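Isoaspartyl dipeptidase (Fervidobacterium islandicum, PDB 7CDH) probably hydrolyses isoaspartyl (beta-aspartyl) dipeptides as a zinc-dependent M38 metallopeptidase of the amidohydrolase family, consistent with a part in protein repair. Local coordinates at residues A[55-60]-A[330-335]; A[90-95]-A[120-125]; A[125-130]-A[149-154]; A[187-192]-A[338-343]; A[351-356]-A[368-373]. All blocks are in the same frame, centred on the assembly; numbering follows the deposited sequence.

All five contacts belong to the amidohydrolase fold and reach one large, curled sheet. Strand 51-59 neighbours strand 90-95, which pairs with 122-127 in interaction 2; strand 122-127 pairs with 151-159 in interaction 3, sharing Ile125 with interaction 2. Interactions 1 and 4, with centres about 12 Å apart, both use helix 333-339, and their segments alternate along the chain. Interactions 2 and 3 are nested inside the loop closed by interaction 1. Interaction 5 comes last, about 25 Å between centres from interaction 3, where the sheet continues into hairpin strands. A Lys343-Asp353 salt bridge ties the chain after helix 333-339 to this hairpin, and a backbone bond from Gly56 to Asp353 joins interactions 1 and 5.

Interaction 1: residues A[55-60]-A[330-335]; sequences PGLIDP and ISTTNP
Pro55 meets the methyl of Thr332 with its ring and its carbonyl: CB lies 4.0 Å from Thr332 CG2, and the two side chains cross at about a right angle. The hydroxyl of Thr332 is engaged within its own part of the chain, bonded to the carbonyl of Leu328. Gly56 contributes its carbonyl, which also borders the Thr332 methyl. At Leu57 the backbones come closest, with CA atoms of Leu57 and Ser331 5.3 Å apart, and branch CD2 touches Ser331 CB at 4.0 Å.

Ile58 carries the main polar link. Its N donates to Ser331 O at 2.9 Å, with an N-H...O angle of 160° and the donor in the carbonyl plane. The side chain straddles the start of helix 333-339: CG2, anti to the backbone N, packs on Pro335 CB at 3.7 Å, while CD1 reaches Thr332 O at 3.6 Å. On the carbonyl side, a water donates to Ile58 O at 2.6 Å and accepts from Ser331 OG, a second, indirect bridge between the same two residues.

Every touching residue is buried. Strand 51-59 is bonded along its backbone to strand 90-95 and, through Gly56 and Asp353, to the strand region at 354-358, while strand 280-283 and helix 309-318 pack against Ser331, placing the start of helix 333-339 against the TIM-barrel core.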
# COMPACT_ATOMS: atom_id res chain seq x y z
N PRO A 55 -48.72 -9.77 5.99
CA PRO A 55 -47.37 -10.08 5.53
C PRO A 55 -46.42 -9.71 6.68
O PRO A 55 -46.71 -8.77 7.38
CB PRO A 55 -47.17 -9.16 4.32
CG PRO A 55 -48.54 -8.55 4.05
CD PRO A 55 -49.24 -8.54 5.38
N GLY A 56 -45.32 -10.45 6.86
CA GLY A 56 -44.30 -10.10 7.86
C GLY A 56 -43.80 -8.68 7.61
O GLY A 56 -43.64 -8.31 6.44
N LEU A 57 -43.62 -7.91 8.67
CA LEU A 57 -43.14 -6.52 8.60
C LEU A 57 -41.65 -6.51 8.24
O LEU A 57 -40.87 -7.40 8.68
CB LEU A 57 -43.36 -5.89 9.97
CG LEU A 57 -44.78 -5.93 10.52
CD1 LEU A 57 -44.86 -5.21 11.86
CD2 LEU A 57 -45.72 -5.28 9.53
N ILE A 58 -41.28 -5.52 7.43
CA ILE A 58 -39.90 -5.27 6.93
C ILE A 58 -39.46 -3.94 7.54
O ILE A 58 -40.15 -2.94 7.30
CB ILE A 58 -39.93 -5.21 5.40
CG1 ILE A 58 -40.51 -6.49 4.80
CG2 ILE A 58 -38.56 -4.88 4.85
CD1 ILE A 58 -40.85 -6.37 3.32
N ASP A 59 -38.44 -3.97 8.41
CA ASP A 59 -37.82 -2.77 9.03
C ASP A 59 -36.56 -2.46 8.23
O ASP A 59 -35.56 -3.14 8.35
CB ASP A 59 -37.55 -3.06 10.51
CG ASP A 59 -37.17 -1.84 11.33
OD1 ASP A 59 -36.88 -0.77 10.72
OD2 ASP A 59 -37.14 -1.97 12.59
N PRO A 60 -36.56 -1.46 7.33
CA PRO A 60 -35.40 -1.23 6.45
C PRO A 60 -34.24 -0.42 7.04
O PRO A 60 -33.36 0.01 6.31
CB PRO A 60 -36.06 -0.41 5.34
CG PRO A 60 -37.03 0.47 6.12
CD PRO A 60 -37.66 -0.50 7.11
N ILE A 330 -46.50 0.73 4.37
CA ILE A 330 -45.29 1.45 4.87
C ILE A 330 -44.23 0.47 5.41
O ILE A 330 -43.06 0.88 5.59
CB ILE A 330 -45.66 2.49 5.93
CG1 ILE A 330 -46.25 1.85 7.18
CG2 ILE A 330 -46.54 3.57 5.35
CD1 ILE A 330 -46.76 2.88 8.17
N SER A 331 -44.64 -0.75 5.70
CA SER A 331 -43.84 -1.80 6.35
C SER A 331 -43.92 -3.10 5.56
O SER A 331 -43.31 -4.05 5.99
CB SER A 331 -44.26 -2.02 7.78
OG SER A 331 -44.03 -0.83 8.51
N THR A 332 -44.56 -3.12 4.40
CA THR A 332 -44.62 -4.35 3.59
C THR A 332 -44.34 -3.97 2.13
O THR A 332 -43.23 -4.16 1.66
CB THR A 332 -45.94 -5.11 3.86
OG1 THR A 332 -47.11 -4.41 3.39
CG2 THR A 332 -46.13 -5.42 5.33
N THR A 333 -45.32 -3.44 1.43
CA THR A 333 -45.21 -3.21 -0.03
C THR A 333 -44.08 -2.22 -0.29
O THR A 333 -43.34 -2.48 -1.22
CB THR A 333 -46.55 -2.70 -0.59
OG1 THR A 333 -47.46 -3.71 -0.16
CG2 THR A 333 -46.56 -2.52 -2.09
N ASN A 334 -44.01 -1.10 0.44
CA ASN A 334 -43.11 0.02 0.06
C ASN A 334 -41.64 -0.38 0.27
O ASN A 334 -40.83 -0.20 -0.64
CB ASN A 334 -43.53 1.34 0.72
CG ASN A 334 -44.89 1.84 0.28
OD1 ASN A 334 -45.41 1.37 -0.74
ND2 ASN A 334 -45.47 2.77 1.02
N PRO A 335 -41.23 -0.94 1.44
CA PRO A 335 -39.85 -1.40 1.62
C PRO A 335 -39.49 -2.50 0.63
O PRO A 335 -38.44 -2.41 0.03
CB PRO A 335 -39.82 -1.97 3.04
CG PRO A 335 -40.99 -1.29 3.74
CD PRO A 335 -42.03 -1.11 2.66
O HOH W 1 -41.22 -0.83 8.40

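Interaction 2: residues A[90-95]-A[120-125]; sequences VTTVVG and GLNTFI
Thr91 O is gripped twice by Asn122, from opposite faces of its carbonyl plane. The side-chain ND2 donates at 2.6 Å to Thr91 O, the acceptor lying near the amide plane of Asn122 but the donor standing 36° out of the carbonyl plane; the backbone N of Asn122 supplies the other bond. With CG beside its own backbone N (chi1 -52°), the amide folds back toward this carbonyl.

The remaining backbone bonds alternate as in a parallel ladder: Val93 N to Asn122 O at 2.9 Å, Phe124 N to Val93 O at 3.1 Å, and Gly95 N to Phe124 O at 2.8 Å. CA-H...O contacts fill in between them, including Ile125 CA to Gly95 O at 3.1 Å.

Among the apolar contacts, Thr92 CG2 sits at the edge of the Phe124 ring, 4.0 Å from CE1, and Val94 CG1 lies 4.4 Å from Phe124 CB on the same side of the sheet. A methyl-to-carbonyl contact adds to these, Leu121 CD1 resting against Val90 O.

Asn122 OD1 has a weak bond to Lys343 NZ. A leucine at Asn122 would probably cost Thr91 O its side-chain donor and leave the Lys343 ammonium without this partner.

The strand axes run at 19° to each other, with helix 106-118 in the connection: a beta-alpha-beta crossover of the kind from which the TIM barrel is built. Gly95, at its end, lies about 9 Å from a bound zinc ion.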
# COMPACT_ATOMS: atom_id res chain seq x y z
N VAL A 90 -41.46 -8.17 13.19
CA VAL A 90 -40.43 -7.87 12.14
C VAL A 90 -39.76 -9.16 11.70
O VAL A 90 -39.08 -9.78 12.52
CB VAL A 90 -39.42 -6.86 12.70
CG1 VAL A 90 -38.30 -6.62 11.71
CG2 VAL A 90 -40.13 -5.56 13.08
N THR A 91 -39.95 -9.57 10.45
CA THR A 91 -39.39 -10.82 9.88
C THR A 91 -38.24 -10.48 8.91
O THR A 91 -37.56 -11.38 8.44
CB THR A 91 -40.49 -11.63 9.16
OG1 THR A 91 -41.22 -10.82 8.24
CG2 THR A 91 -41.47 -12.25 10.13
N THR A 92 -38.09 -9.23 8.54
CA THR A 92 -37.01 -8.81 7.64
C THR A 92 -36.42 -7.54 8.21
O THR A 92 -37.19 -6.64 8.62
CB THR A 92 -37.46 -8.63 6.20
OG1 THR A 92 -37.89 -9.91 5.71
CG2 THR A 92 -36.34 -8.09 5.33
N VAL A 93 -35.09 -7.49 8.24
CA VAL A 93 -34.31 -6.37 8.79
C VAL A 93 -33.23 -6.02 7.77
O VAL A 93 -32.72 -6.89 7.11
CB VAL A 93 -33.78 -6.82 10.16
CG1 VAL A 93 -32.39 -6.34 10.48
CG2 VAL A 93 -34.76 -6.40 11.25
N VAL A 94 -32.97 -4.74 7.61
CA VAL A 94 -31.83 -4.21 6.83
C VAL A 94 -30.95 -3.48 7.82
O VAL A 94 -31.44 -2.47 8.42
CB VAL A 94 -32.26 -3.29 5.68
CG1 VAL A 94 -31.07 -3.00 4.80
CG2 VAL A 94 -33.37 -3.90 4.85
N GLY A 95 -29.74 -4.03 8.02
CA GLY A 95 -28.76 -3.59 9.04
C GLY A 95 -27.77 -2.62 8.44
O GLY A 95 -27.30 -2.86 7.31
N GLY A 120 -33.77 -17.64 11.96
CA GLY A 120 -34.98 -17.68 11.13
C GLY A 120 -35.39 -16.32 10.58
O GLY A 120 -36.39 -16.26 9.86
N LEU A 121 -34.65 -15.26 10.88
CA LEU A 121 -34.91 -13.90 10.34
C LEU A 121 -34.41 -13.82 8.88
O LEU A 121 -33.76 -14.76 8.41
CB LEU A 121 -34.20 -12.91 11.25
CG LEU A 121 -34.89 -11.59 11.47
CD1 LEU A 121 -36.26 -11.80 12.09
CD2 LEU A 121 -34.02 -10.68 12.34
N ASN A 122 -34.80 -12.78 8.15
CA ASN A 122 -34.32 -12.44 6.78
C ASN A 122 -33.57 -11.13 6.95
O ASN A 122 -34.16 -10.21 7.62
CB ASN A 122 -35.45 -12.20 5.77
CG ASN A 122 -36.46 -13.32 5.75
OD1 ASN A 122 -36.31 -14.29 5.00
ND2 ASN A 122 -37.49 -13.18 6.56
N THR A 123 -32.33 -11.06 6.45
CA THR A 123 -31.42 -9.93 6.74
C THR A 123 -30.70 -9.48 5.48
O THR A 123 -30.31 -10.35 4.68
CB THR A 123 -30.35 -10.33 7.76
OG1 THR A 123 -29.58 -11.39 7.19
CG2 THR A 123 -30.98 -10.81 9.03
N PHE A 124 -30.48 -8.18 5.38
CA PHE A 124 -29.64 -7.55 4.35
C PHE A 124 -28.87 -6.45 5.06
O PHE A 124 -29.27 -6.03 6.16
CB PHE A 124 -30.48 -7.01 3.18
CG PHE A 124 -31.42 -8.04 2.62
CD1 PHE A 124 -32.66 -8.25 3.19
CD2 PHE A 124 -31.01 -8.89 1.60
CE1 PHE A 124 -33.47 -9.28 2.76
CE2 PHE A 124 -31.87 -9.86 1.10
CZ PHE A 124 -33.08 -10.07 1.70
N ILE A 125 -27.79 -6.01 4.45
CA ILE A 125 -26.96 -4.97 5.10
C ILE A 125 -26.65 -3.92 4.05
O ILE A 125 -26.70 -4.23 2.87
CB ILE A 125 -25.72 -5.60 5.75
CG1 ILE A 125 -24.75 -6.18 4.72
CG2 ILE A 125 -26.13 -6.67 6.76
CD1 ILE A 125 -23.42 -6.54 5.30

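Interaction 3: residues A[125-130]-A[149-154]; sequences IYTGSY and DKVIGV
Tyr126 and Ile152 pack beside the parallel pairing of strands 122-127 and 151-159, neighbours in the TIM-barrel wall that are linked through helix 141-147. Ile152 CD1 lies 3.9 Å from the centroid of the Tyr126 ring and 17° off its normal, a CH-pi contact over one face. Two bends bring the methyl there: chi1 of 51° sets CG1 between the backbone N and carbonyl carbon of Ile152, and chi2 of 46° folds the chain end toward the ring. The backbone of Gly153 and Val154 borders the ring edge.

On the face carrying Ile125, Thr127, Val151 and Val154, Ile125 CG1 meets Val151 CG2 at 3.9 Å, and Thr127 CG2 meets the other Val151 branch, CG1, at 4.0 Å. Thr127 OG1 is turned to Asp144, and Lys150 NZ forms a salt bridge with Glu117.

A beta bulge interrupts the ladder: Ile125 pairs with Val151, but Thr127 with Val154. Ile125 is held by both neighbours of Val151, its N bonding to Lys150 O and its O accepting from Ile152 N. Beyond the bulge, Thr127 N donates to Gly153 O at 3.0 Å, while Thr127 CG2 lies 3.5 Å from that same oxygen.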
# COMPACT_ATOMS: atom_id res chain seq x y z
N ILE A 125 -27.79 -6.01 4.45
CA ILE A 125 -26.96 -4.97 5.10
C ILE A 125 -26.65 -3.92 4.05
O ILE A 125 -26.70 -4.23 2.87
CB ILE A 125 -25.72 -5.60 5.75
CG1 ILE A 125 -24.75 -6.18 4.72
CG2 ILE A 125 -26.13 -6.67 6.76
CD1 ILE A 125 -23.42 -6.54 5.30
N TYR A 126 -26.33 -2.73 4.51
CA TYR A 126 -25.56 -1.73 3.77
C TYR A 126 -24.07 -1.92 4.06
O TYR A 126 -23.70 -2.40 5.12
CB TYR A 126 -25.97 -0.34 4.25
CG TYR A 126 -27.41 0.03 4.01
CD1 TYR A 126 -27.79 0.62 2.83
CD2 TYR A 126 -28.38 -0.11 4.98
CE1 TYR A 126 -29.09 1.04 2.61
CE2 TYR A 126 -29.68 0.30 4.79
CZ TYR A 126 -30.03 0.88 3.59
OH TYR A 126 -31.29 1.32 3.35
N THR A 127 -23.25 -1.47 3.12
CA THR A 127 -21.83 -1.17 3.32
C THR A 127 -21.75 0.30 3.67
O THR A 127 -22.81 0.95 3.68
CB THR A 127 -20.98 -1.56 2.12
OG1 THR A 127 -19.69 -1.20 2.59
CG2 THR A 127 -21.30 -0.82 0.84
N GLY A 128 -20.57 0.81 3.98
CA GLY A 128 -20.41 2.21 4.44
C GLY A 128 -20.95 2.43 5.84
O GLY A 128 -21.29 1.45 6.52
N SER A 129 -21.06 3.71 6.22
CA SER A 129 -21.53 4.24 7.52
C SER A 129 -21.80 5.73 7.30
O SER A 129 -21.82 6.15 6.11
CB SER A 129 -20.49 4.00 8.63
OG SER A 129 -19.29 4.80 8.45
N TYR A 130 -21.96 6.52 8.37
CA TYR A 130 -22.21 7.97 8.28
C TYR A 130 -21.14 8.62 7.41
O TYR A 130 -21.47 9.46 6.59
CB TYR A 130 -22.16 8.67 9.63
CG TYR A 130 -23.46 8.81 10.39
CD1 TYR A 130 -24.48 7.86 10.34
CD2 TYR A 130 -23.64 9.90 11.24
CE1 TYR A 130 -25.64 8.00 11.08
CE2 TYR A 130 -24.81 10.07 11.96
CZ TYR A 130 -25.81 9.11 11.90
OH TYR A 130 -26.92 9.30 12.68
N ASP A 149 -23.40 -11.09 -1.14
CA ASP A 149 -24.85 -11.32 -1.35
C ASP A 149 -25.66 -10.30 -0.54
O ASP A 149 -26.43 -9.57 -1.14
CB ASP A 149 -25.20 -12.80 -1.16
CG ASP A 149 -25.22 -13.57 -2.48
OD1 ASP A 149 -25.63 -12.97 -3.50
OD2 ASP A 149 -24.80 -14.77 -2.51
N LYS A 150 -25.45 -10.17 0.77
CA LYS A 150 -26.38 -9.40 1.63
C LYS A 150 -26.25 -7.88 1.42
O LYS A 150 -27.15 -7.17 1.88
CB LYS A 150 -26.17 -9.76 3.10
CG LYS A 150 -26.77 -11.10 3.51
CD LYS A 150 -26.84 -11.29 5.00
CE LYS A 150 -27.26 -12.68 5.39
NZ LYS A 150 -28.65 -12.96 4.97
N VAL A 151 -25.16 -7.37 0.85
CA VAL A 151 -25.00 -5.89 0.70
C VAL A 151 -26.02 -5.38 -0.34
O VAL A 151 -25.98 -5.87 -1.50
CB VAL A 151 -23.55 -5.53 0.33
CG1 VAL A 151 -23.41 -4.07 -0.03
CG2 VAL A 151 -22.60 -5.90 1.45
N ILE A 152 -26.95 -4.49 0.04
CA ILE A 152 -28.02 -4.01 -0.89
C ILE A 152 -27.85 -2.52 -1.18
O ILE A 152 -28.70 -1.96 -1.87
CB ILE A 152 -29.44 -4.36 -0.39
CG1 ILE A 152 -29.73 -3.95 1.05
CG2 ILE A 152 -29.67 -5.85 -0.59
CD1 ILE A 152 -29.29 -2.56 1.40
N GLY A 153 -26.77 -1.91 -0.71
CA GLY A 153 -26.61 -0.45 -0.80
C GLY A 153 -25.52 0.07 0.11
O GLY A 153 -24.78 -0.73 0.68
N VAL A 154 -25.39 1.38 0.15
CA VAL A 154 -24.45 2.11 1.03
C VAL A 154 -25.29 3.00 1.92
O VAL A 154 -26.30 3.50 1.47
CB VAL A 154 -23.44 2.94 0.22
CG1 VAL A 154 -24.13 4.03 -0.58
CG2 VAL A 154 -22.35 3.51 1.14

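Interaction 4: residues A[187-192]-A[338-343]; sequences GKAGIV and VFKLNK. With GOL (glycerol), chain B.
Ala189 and Phe339 bring the two backbones nearest, their CA atoms 5.6 Å apart, where the loop entering strand 191-196 meets the C-terminal end of helix 333-339. That helix end closes in a Schellman motif, with Lys340 the first residue to leave helical geometry, at positive phi. The contact thus joins a TIM-barrel strand to a late helix of the same domain.

The packing is small (227 Å² buried in all) and sets methyl groups against both carbons and the Val338 carbonyl. Ala189 CB fits against the helix end, 3.5 Å from Val338 O and 3.8 Å from Lys340 CG. Ile191 does more: CG1 stands beside its backbone N (chi1 -60°), and a further bend at chi2 (-44°) carries CD1 to 3.4 Å from Val338 O and 4.0 Å from Val338 CG1. Its CG1 also meets Phe339 CE1 at 4.0 Å, the two side chains crossing at about a right angle. Val338 CG1, from the residue just before, lies over the centre of one face of the Phe339 ring. Tyr126 of strand 122-127 and Ile152 of strand 151-159 also touch Phe339.

Lys188 NZ turns back to several carbonyls, among them Val151 O. A glycerol, probably from the crystallisation liquor, bridges the segments: its O3 donates to Phe339 O at 2.6 Å and accepts a weak bond from Ala189 N at 3.3 Å.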
# COMPACT_ATOMS: atom_id res chain seq x y z
N GLY A 187 -27.61 -7.42 -10.00
CA GLY A 187 -29.06 -7.67 -10.03
C GLY A 187 -29.72 -7.25 -8.73
O GLY A 187 -30.81 -7.71 -8.48
N LYS A 188 -29.11 -6.35 -7.96
CA LYS A 188 -29.70 -5.78 -6.72
C LYS A 188 -30.14 -4.32 -6.94
O LYS A 188 -29.75 -3.73 -7.94
CB LYS A 188 -28.64 -5.87 -5.63
CG LYS A 188 -28.17 -7.27 -5.35
CD LYS A 188 -27.32 -7.31 -4.12
CE LYS A 188 -26.12 -8.22 -4.21
NZ LYS A 188 -25.16 -7.82 -3.17
N ALA A 189 -30.87 -3.73 -5.99
CA ALA A 189 -31.49 -2.39 -6.14
C ALA A 189 -30.44 -1.27 -6.15
O ALA A 189 -30.64 -0.31 -6.86
CB ALA A 189 -32.51 -2.16 -5.05
N GLY A 190 -29.41 -1.37 -5.31
CA GLY A 190 -28.37 -0.34 -5.20
C GLY A 190 -28.89 0.91 -4.52
O GLY A 190 -28.97 1.94 -5.18
N ILE A 191 -29.21 0.83 -3.23
CA ILE A 191 -29.84 1.95 -2.48
C ILE A 191 -28.72 2.79 -1.85
O ILE A 191 -27.74 2.22 -1.39
CB ILE A 191 -30.82 1.40 -1.44
CG1 ILE A 191 -31.95 0.59 -2.09
CG2 ILE A 191 -31.37 2.52 -0.56
CD1 ILE A 191 -32.55 1.24 -3.34
N VAL A 192 -28.81 4.10 -1.94
CA VAL A 192 -28.07 5.02 -1.04
C VAL A 192 -29.09 5.46 0.02
O VAL A 192 -30.07 6.04 -0.37
CB VAL A 192 -27.46 6.22 -1.79
CG1 VAL A 192 -26.66 7.12 -0.85
CG2 VAL A 192 -26.62 5.75 -2.96
N VAL A 338 -38.65 -0.82 -2.68
CA VAL A 338 -37.37 -0.07 -2.59
C VAL A 338 -36.19 -1.04 -2.74
O VAL A 338 -35.33 -0.76 -3.55
CB VAL A 338 -37.28 0.76 -1.30
CG1 VAL A 338 -35.90 1.36 -1.14
CG2 VAL A 338 -38.31 1.89 -1.28
N PHE A 339 -36.21 -2.20 -2.06
CA PHE A 339 -35.08 -3.16 -1.96
C PHE A 339 -35.19 -4.29 -2.98
O PHE A 339 -34.27 -5.10 -2.98
CB PHE A 339 -34.99 -3.73 -0.54
CG PHE A 339 -34.61 -2.67 0.45
CD1 PHE A 339 -33.32 -2.14 0.45
CD2 PHE A 339 -35.55 -2.12 1.30
CE1 PHE A 339 -32.98 -1.13 1.33
CE2 PHE A 339 -35.20 -1.11 2.17
CZ PHE A 339 -33.93 -0.61 2.17
N LYS A 340 -36.23 -4.30 -3.82
CA LYS A 340 -36.53 -5.35 -4.83
C LYS A 340 -36.57 -6.73 -4.15
O LYS A 340 -35.85 -7.63 -4.61
CB LYS A 340 -35.52 -5.35 -5.97
CG LYS A 340 -35.35 -4.01 -6.67
CD LYS A 340 -36.05 -3.90 -8.01
CE LYS A 340 -35.75 -2.60 -8.73
NZ LYS A 340 -34.29 -2.38 -8.89
N LEU A 341 -37.37 -6.88 -3.09
CA LEU A 341 -37.51 -8.16 -2.37
C LEU A 341 -38.82 -8.85 -2.78
O LEU A 341 -39.83 -8.17 -2.93
CB LEU A 341 -37.49 -7.89 -0.87
CG LEU A 341 -36.29 -7.12 -0.37
CD1 LEU A 341 -36.41 -6.86 1.13
CD2 LEU A 341 -34.98 -7.85 -0.70
N ASN A 342 -38.81 -10.18 -2.82
CA ASN A 342 -40.02 -10.99 -2.97
C ASN A 342 -40.63 -11.17 -1.58
O ASN A 342 -40.88 -12.31 -1.17
CB ASN A 342 -39.73 -12.20 -3.86
CG ASN A 342 -39.58 -11.71 -5.29
OD1 ASN A 342 -38.48 -11.74 -5.85
ND2 ASN A 342 -40.64 -11.13 -5.84
N LYS A 343 -41.00 -10.06 -0.96
CA LYS A 343 -41.62 -10.03 0.39
C LYS A 343 -42.76 -9.01 0.40
O LYS A 343 -42.98 -8.35 -0.64
CB LYS A 343 -40.53 -9.71 1.41
CG LYS A 343 -39.35 -10.67 1.40
CD LYS A 343 -38.46 -10.56 2.62
CE LYS A 343 -37.37 -11.59 2.60
NZ LYS A 343 -37.89 -12.95 2.89
C1 GOL B . -31.43 -8.58 -2.59
O1 GOL B . -30.21 -9.31 -2.44
C2 GOL B . -31.84 -8.46 -4.05
O2 GOL B . -32.77 -9.51 -4.31
C3 GOL B . -32.46 -7.13 -4.46
O3 GOL B . -31.92 -5.98 -3.78

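Interaction 5: residues A[351-356]-A[368-373]; sequences DADFIL and ISKGEF
A side-chain carboxylate takes up a backbone N-H of a tight turn here: Lys370 N donates to Asp353 OD1 at 2.9 Å, with an N-H...O angle of 170°. The oxygen is met nearly along its C-O axis. A chi1 of -52° sets the carboxylate beside the backbone N of Asp353 and brings OD1 to the turn. Lys370 is a central residue of the type I' turn from Ser369 to Glu372, which joins strands 364-369 and 372-376 and where both it and Gly371 have positive phi.

The antiparallel pairing across the contact belongs to a different hairpin, that of strands 354-358 and 364-369. Phe354 and Ile368 form a hydrogen-bonded pair, Phe354 N to Ile368 O at 2.9 Å and Ile368 N to Phe354 O at 2.8 Å. On one face of this hairpin, Ile368 CG2, anti to its backbone N, reaches Phe354 CD2 at 4.0 Å and Ala352 O at 3.6 Å. The carbonyl carbon of Ala352 lies over the centre of one face of the Phe354 ring, and Phe23 meets that ring edge-to-face.

The other carboxylate oxygen, Asp353 OD2, forms a salt bridge with Lys343. An alanine in place of Asp353 would probably leave Lys370 N without its acceptor and the Lys343 ammonium without its counter-charge.

One carboxylate therefore meets two donors: OD1 takes a further N-H of the turn, which backbone bonds between Ser369 and Glu372 already close, and OD2 an ammonium. The nearby ammonium would be expected to favour the ionised carboxylate, strengthening the tie between the hairpin and the chain following helix 333-339.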
# COMPACT_ATOMS: atom_id res chain seq x y z
N ASP A 351 -42.52 -15.31 -0.59
CA ASP A 351 -41.87 -16.03 0.53
C ASP A 351 -42.87 -16.04 1.69
O ASP A 351 -43.58 -15.01 1.86
CB ASP A 351 -40.50 -15.41 0.87
CG ASP A 351 -39.43 -15.61 -0.20
OD1 ASP A 351 -38.89 -16.74 -0.27
OD2 ASP A 351 -39.16 -14.66 -0.97
N ALA A 352 -42.91 -17.14 2.44
CA ALA A 352 -43.92 -17.40 3.49
C ALA A 352 -43.51 -16.67 4.76
O ALA A 352 -43.21 -17.35 5.77
CB ALA A 352 -44.09 -18.89 3.71
N ASP A 353 -43.54 -15.33 4.72
CA ASP A 353 -43.31 -14.47 5.91
C ASP A 353 -44.62 -13.79 6.26
O ASP A 353 -45.09 -12.97 5.41
CB ASP A 353 -42.23 -13.42 5.64
CG ASP A 353 -40.91 -13.94 5.09
OD1 ASP A 353 -40.64 -15.16 5.20
OD2 ASP A 353 -40.13 -13.07 4.58
N PHE A 354 -45.16 -14.07 7.45
CA PHE A 354 -46.52 -13.66 7.91
C PHE A 354 -46.52 -13.31 9.40
O PHE A 354 -45.70 -13.85 10.13
CB PHE A 354 -47.53 -14.80 7.83
CG PHE A 354 -47.50 -15.63 6.57
CD1 PHE A 354 -47.60 -15.04 5.32
CD2 PHE A 354 -47.44 -17.01 6.64
CE1 PHE A 354 -47.56 -15.80 4.17
CE2 PHE A 354 -47.44 -17.78 5.48
CZ PHE A 354 -47.50 -17.17 4.26
N ILE A 355 -47.42 -12.43 9.82
CA ILE A 355 -47.77 -12.30 11.26
C ILE A 355 -49.27 -12.58 11.42
O ILE A 355 -50.07 -12.35 10.49
CB ILE A 355 -47.36 -10.94 11.86
CG1 ILE A 355 -48.05 -9.77 11.18
CG2 ILE A 355 -45.85 -10.78 11.84
CD1 ILE A 355 -47.91 -8.43 11.89
N LEU A 356 -49.62 -13.11 12.56
CA LEU A 356 -51.02 -13.36 12.94
C LEU A 356 -51.33 -12.42 14.09
O LEU A 356 -50.62 -12.44 15.09
CB LEU A 356 -51.16 -14.83 13.31
CG LEU A 356 -51.17 -15.78 12.12
CD1 LEU A 356 -50.84 -17.19 12.56
CD2 LEU A 356 -52.52 -15.75 11.42
N ILE A 368 -44.31 -15.96 11.43
CA ILE A 368 -43.84 -17.02 10.50
C ILE A 368 -42.83 -16.38 9.53
O ILE A 368 -43.10 -15.26 9.04
CB ILE A 368 -45.04 -17.66 9.80
CG1 ILE A 368 -46.02 -18.21 10.84
CG2 ILE A 368 -44.61 -18.74 8.83
CD1 ILE A 368 -47.20 -18.92 10.24
N SER A 369 -41.67 -17.02 9.36
CA SER A 369 -40.57 -16.58 8.46
C SER A 369 -40.06 -17.79 7.71
O SER A 369 -39.75 -18.79 8.36
CB SER A 369 -39.48 -15.90 9.22
OG SER A 369 -38.52 -15.37 8.32
N LYS A 370 -40.06 -17.72 6.38
CA LYS A 370 -39.64 -18.85 5.53
C LYS A 370 -40.47 -20.06 5.93
O LYS A 370 -39.99 -21.21 5.78
CB LYS A 370 -38.14 -19.09 5.70
CG LYS A 370 -37.27 -17.85 5.57
CD LYS A 370 -35.79 -18.06 5.84
CE LYS A 370 -35.33 -17.50 7.18
NZ LYS A 370 -33.89 -17.20 7.19
N GLY A 371 -41.68 -19.83 6.42
CA GLY A 371 -42.68 -20.89 6.67
C GLY A 371 -42.42 -21.64 7.95
O GLY A 371 -43.04 -22.66 8.14
N GLU A 372 -41.53 -21.13 8.80
CA GLU A 372 -41.23 -21.70 10.14
C GLU A 372 -41.91 -20.77 11.16
O GLU A 372 -41.89 -19.54 10.97
CB GLU A 372 -39.71 -21.87 10.32
CG GLU A 372 -39.22 -21.83 11.77
CD GLU A 372 -37.71 -21.72 12.03
OE1 GLU A 372 -36.93 -21.62 11.04
OE2 GLU A 372 -37.31 -21.74 13.22
N PHE A 373 -42.51 -21.34 12.20
CA PHE A 373 -43.08 -20.56 13.32
C PHE A 373 -41.92 -20.12 14.20
O PHE A 373 -41.29 -20.97 14.81
CB PHE A 373 -44.08 -21.39 14.13
CG PHE A 373 -45.43 -21.52 13.47
CD1 PHE A 373 -46.41 -20.58 13.71
CD2 PHE A 373 -45.70 -22.56 12.60
CE1 PHE A 373 -47.64 -20.67 13.09
CE2 PHE A 373 -46.94 -22.65 11.98
CZ PHE A 373 -47.90 -21.69 12.22